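Local structure of receptor-type adenylate cyclase gresag 4.1 (1FX2) at residues S98-E103 and G131-V136. The protein catalyses the conversion of ATP to cyclic AMP and diphosphate through its cytoplasmic class III cyclase domain, the part present here, and may serve as a receptor. Sequence-based numbering, arbitrary orientation.
Sequences SYREFE and GLRVRV. With SO4 (sulfate ion), chain B.
In this class III cyclase domain, Tyr99 and Arg133 join helix 94-109 to the chain that leads into strand 134-141 of the central mixed sheet. The two side chains slide past each other in opposite directions, with ring and guanidinium planes 13° apart. CD of Arg133 sits over the centre of the Tyr99 ring, 3.6 Å from its centroid, as a CH-pi contact. The guanidinium passes beyond the ring, and Tyr99 CB covers one face of the guanidinium, 3.6 Å from Arg133 CZ. The extended chain of Arg133 from CG to NE allows this long overlap. At the backbone end of Arg133, its N donates to Tyr99 OH at 3.1 Å, nearly straight at 165°. The same hydroxyl is hydrogen-bonded to Glu21 O. Strand 134-141 lies beside strand 13-20, whose Asp19 is a predicted magnesium ligand. The Tyr99 side chain also touches Ile20 of that strand. Glu103 OE2 makes a salt bridge with Arg133 NH1 at 3.0 Å. The oxygen lies in the guanidinium plane, but the carboxylate is turned 56° from it. Thr117 OG1 is hydrogen-bonded to both Glu103 OE2 and Arg133 NH2, and Arg133 NH2 is also hydrogen-bonded to Tyr125 OH. Within strand 134-141, Arg135 NH1 donates to O3 of a sulfate, probably from the crystallisation liquor, at 3.0 Å. Ser22 N and Arg228 NH1 also bind this anion.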
loop_
_atom_site.group_PDB
_atom_site.type_symbol
_atom_site.label_atom_id
_atom_site.label_comp_id
_atom_site.label_asym_id
_atom_site.label_seq_id
_atom_site.Cartn_x
_atom_site.Cartn_y
_atom_site.Cartn_z
ATOM N N SER A 98 -12.525 21.783 20.941
ATOM C CA SER A 98 -11.956 20.648 21.687
ATOM C C SER A 98 -10.902 19.879 20.858
ATOM O O SER A 98 -9.817 19.624 21.379
ATOM C CB SER A 98 -13.025 19.620 22.073
ATOM O OG SER A 98 -13.825 20.223 23.139
ATOM N N TYR A 99 -11.168 19.585 19.595
ATOM C CA TYR A 99 -10.159 18.858 18.838
ATOM C C TYR A 99 -8.893 19.647 18.721
ATOM O O TYR A 99 -7.828 19.019 18.754
ATOM C CB TYR A 99 -10.697 18.556 17.434
ATOM C CG TYR A 99 -11.652 17.330 17.388
ATOM C CD1 TYR A 99 -12.952 17.483 16.826
ATOM C CD2 TYR A 99 -11.224 16.034 17.803
ATOM C CE1 TYR A 99 -13.787 16.387 16.698
ATOM C CE2 TYR A 99 -12.071 14.936 17.666
ATOM C CZ TYR A 99 -13.338 15.152 17.095
ATOM O OH TYR A 99 -14.197 14.069 16.914
ATOM N N ARG A 100 -8.997 20.953 18.465
ATOM C CA ARG A 100 -7.799 21.776 18.364
ATOM C C ARG A 100 -7.001 21.791 19.677
ATOM O O ARG A 100 -5.794 21.636 19.615
ATOM C CB ARG A 100 -8.167 23.157 17.860
ATOM C CG ARG A 100 -8.593 23.092 16.406
ATOM C CD ARG A 100 -8.861 24.445 15.822
ATOM N NE ARG A 100 -10.140 24.951 16.351
ATOM C CZ ARG A 100 -10.964 25.763 15.726
ATOM N NH1 ARG A 100 -10.633 26.286 14.543
ATOM N NH2 ARG A 100 -12.110 26.055 16.318
ATOM N N GLU A 101 -7.705 21.932 20.810
ATOM C CA GLU A 101 -6.988 21.916 22.101
ATOM C C GLU A 101 -6.304 20.588 22.295
ATOM O O GLU A 101 -5.173 20.513 22.830
ATOM C CB GLU A 101 -7.982 22.219 23.221
ATOM C CG GLU A 101 -8.454 23.622 23.292
ATOM C CD GLU A 101 -9.775 23.814 24.084
ATOM O OE1 GLU A 101 -10.223 22.842 24.758
ATOM O OE2 GLU A 101 -10.380 24.940 24.036
ATOM N N PHE A 102 -6.984 19.486 21.959
ATOM C CA PHE A 102 -6.354 18.182 22.114
ATOM C C PHE A 102 -5.054 18.138 21.300
ATOM O O PHE A 102 -4.034 17.593 21.760
ATOM C CB PHE A 102 -7.222 16.983 21.648
ATOM C CG PHE A 102 -8.568 16.871 22.297
ATOM C CD1 PHE A 102 -9.654 16.361 21.581
ATOM C CD2 PHE A 102 -8.749 17.210 23.633
ATOM C CE1 PHE A 102 -10.895 16.183 22.152
ATOM C CE2 PHE A 102 -10.033 17.042 24.273
ATOM C CZ PHE A 102 -11.084 16.528 23.495
ATOM N N GLU A 103 -5.059 18.667 20.063
ATOM C CA GLU A 103 -3.807 18.606 19.298
ATOM C C GLU A 103 -2.673 19.392 19.948
ATOM O O GLU A 103 -1.518 18.959 19.981
ATOM C CB GLU A 103 -4.050 19.200 17.887
ATOM C CG GLU A 103 -5.034 18.459 17.012
ATOM C CD GLU A 103 -5.155 19.123 15.667
ATOM O OE1 GLU A 103 -4.349 20.046 15.354
ATOM O OE2 GLU A 103 -6.111 18.743 14.980
ATOM N N GLY A 131 -16.868 20.138 12.929
ATOM C CA GLY A 131 -17.666 19.186 13.653
ATOM C C GLY A 131 -17.017 17.873 14.007
ATOM O O GLY A 131 -15.807 17.800 14.195
ATOM N N LEU A 132 -17.851 16.835 14.217
ATOM C CA LEU A 132 -17.303 15.519 14.626
ATOM C C LEU A 132 -16.320 14.991 13.586
ATOM O O LEU A 132 -16.614 15.041 12.376
ATOM C CB LEU A 132 -18.511 14.537 14.737
ATOM C CG LEU A 132 -19.510 14.892 15.811
ATOM C CD1 LEU A 132 -20.659 13.859 15.662
ATOM C CD2 LEU A 132 -18.927 14.860 17.256
ATOM N N ARG A 133 -15.195 14.465 14.027
ATOM C CA ARG A 133 -14.197 13.921 13.077
ATOM C C ARG A 133 -14.277 12.386 13.128
ATOM O O ARG A 133 -14.056 11.764 14.208
ATOM C CB ARG A 133 -12.782 14.407 13.511
ATOM C CG ARG A 133 -12.576 15.903 13.378
ATOM C CD ARG A 133 -11.197 16.281 13.880
ATOM N NE ARG A 133 -11.059 17.765 13.783
ATOM C CZ ARG A 133 -9.879 18.352 13.977
ATOM N NH1 ARG A 133 -8.804 17.630 14.269
ATOM N NH2 ARG A 133 -9.820 19.688 13.963
ATOM N N VAL A 134 -14.659 11.801 12.022
ATOM C CA VAL A 134 -14.972 10.349 11.997
ATOM C C VAL A 134 -13.810 9.681 11.264
ATOM O O VAL A 134 -13.360 10.133 10.203
ATOM C CB VAL A 134 -16.218 10.185 11.136
ATOM C CG1 VAL A 134 -16.561 8.677 10.982
ATOM C CG2 VAL A 134 -17.413 10.851 11.843
ATOM N N ARG A 135 -13.278 8.638 11.941
ATOM C CA ARG A 135 -12.256 7.776 11.292
ATOM C C ARG A 135 -12.943 6.629 10.614
ATOM O O ARG A 135 -13.987 6.143 11.071
ATOM C CB ARG A 135 -11.235 7.245 12.332
ATOM C CG ARG A 135 -11.847 6.508 13.467
ATOM C CD ARG A 135 -10.663 5.775 14.263
ATOM N NE ARG A 135 -11.194 5.060 15.396
ATOM C CZ ARG A 135 -11.302 5.616 16.582
ATOM N NH1 ARG A 135 -10.892 6.893 16.774
ATOM N NH2 ARG A 135 -11.821 4.908 17.604
ATOM N N VAL A 136 -12.398 6.224 9.450
ATOM C CA VAL A 136 -13.036 5.162 8.657
ATOM C C VAL A 136 -11.982 4.194 8.142
ATOM O O VAL A 136 -10.879 4.644 7.691
ATOM C CB VAL A 136 -13.718 5.819 7.412
ATOM C CG1 VAL A 136 -14.476 4.777 6.565
ATOM C CG2 VAL A 136 -14.747 6.918 7.860
HETATM S S SO4 B . -10.401 7.163 20.472
HETATM O O1 SO4 B . -10.383 7.834 21.750
HETATM O O2 SO4 B . -11.480 6.177 20.353
HETATM O O3 SO4 B . -10.454 8.138 19.414
HETATM O O4 SO4 B . -9.103 6.450 20.344
#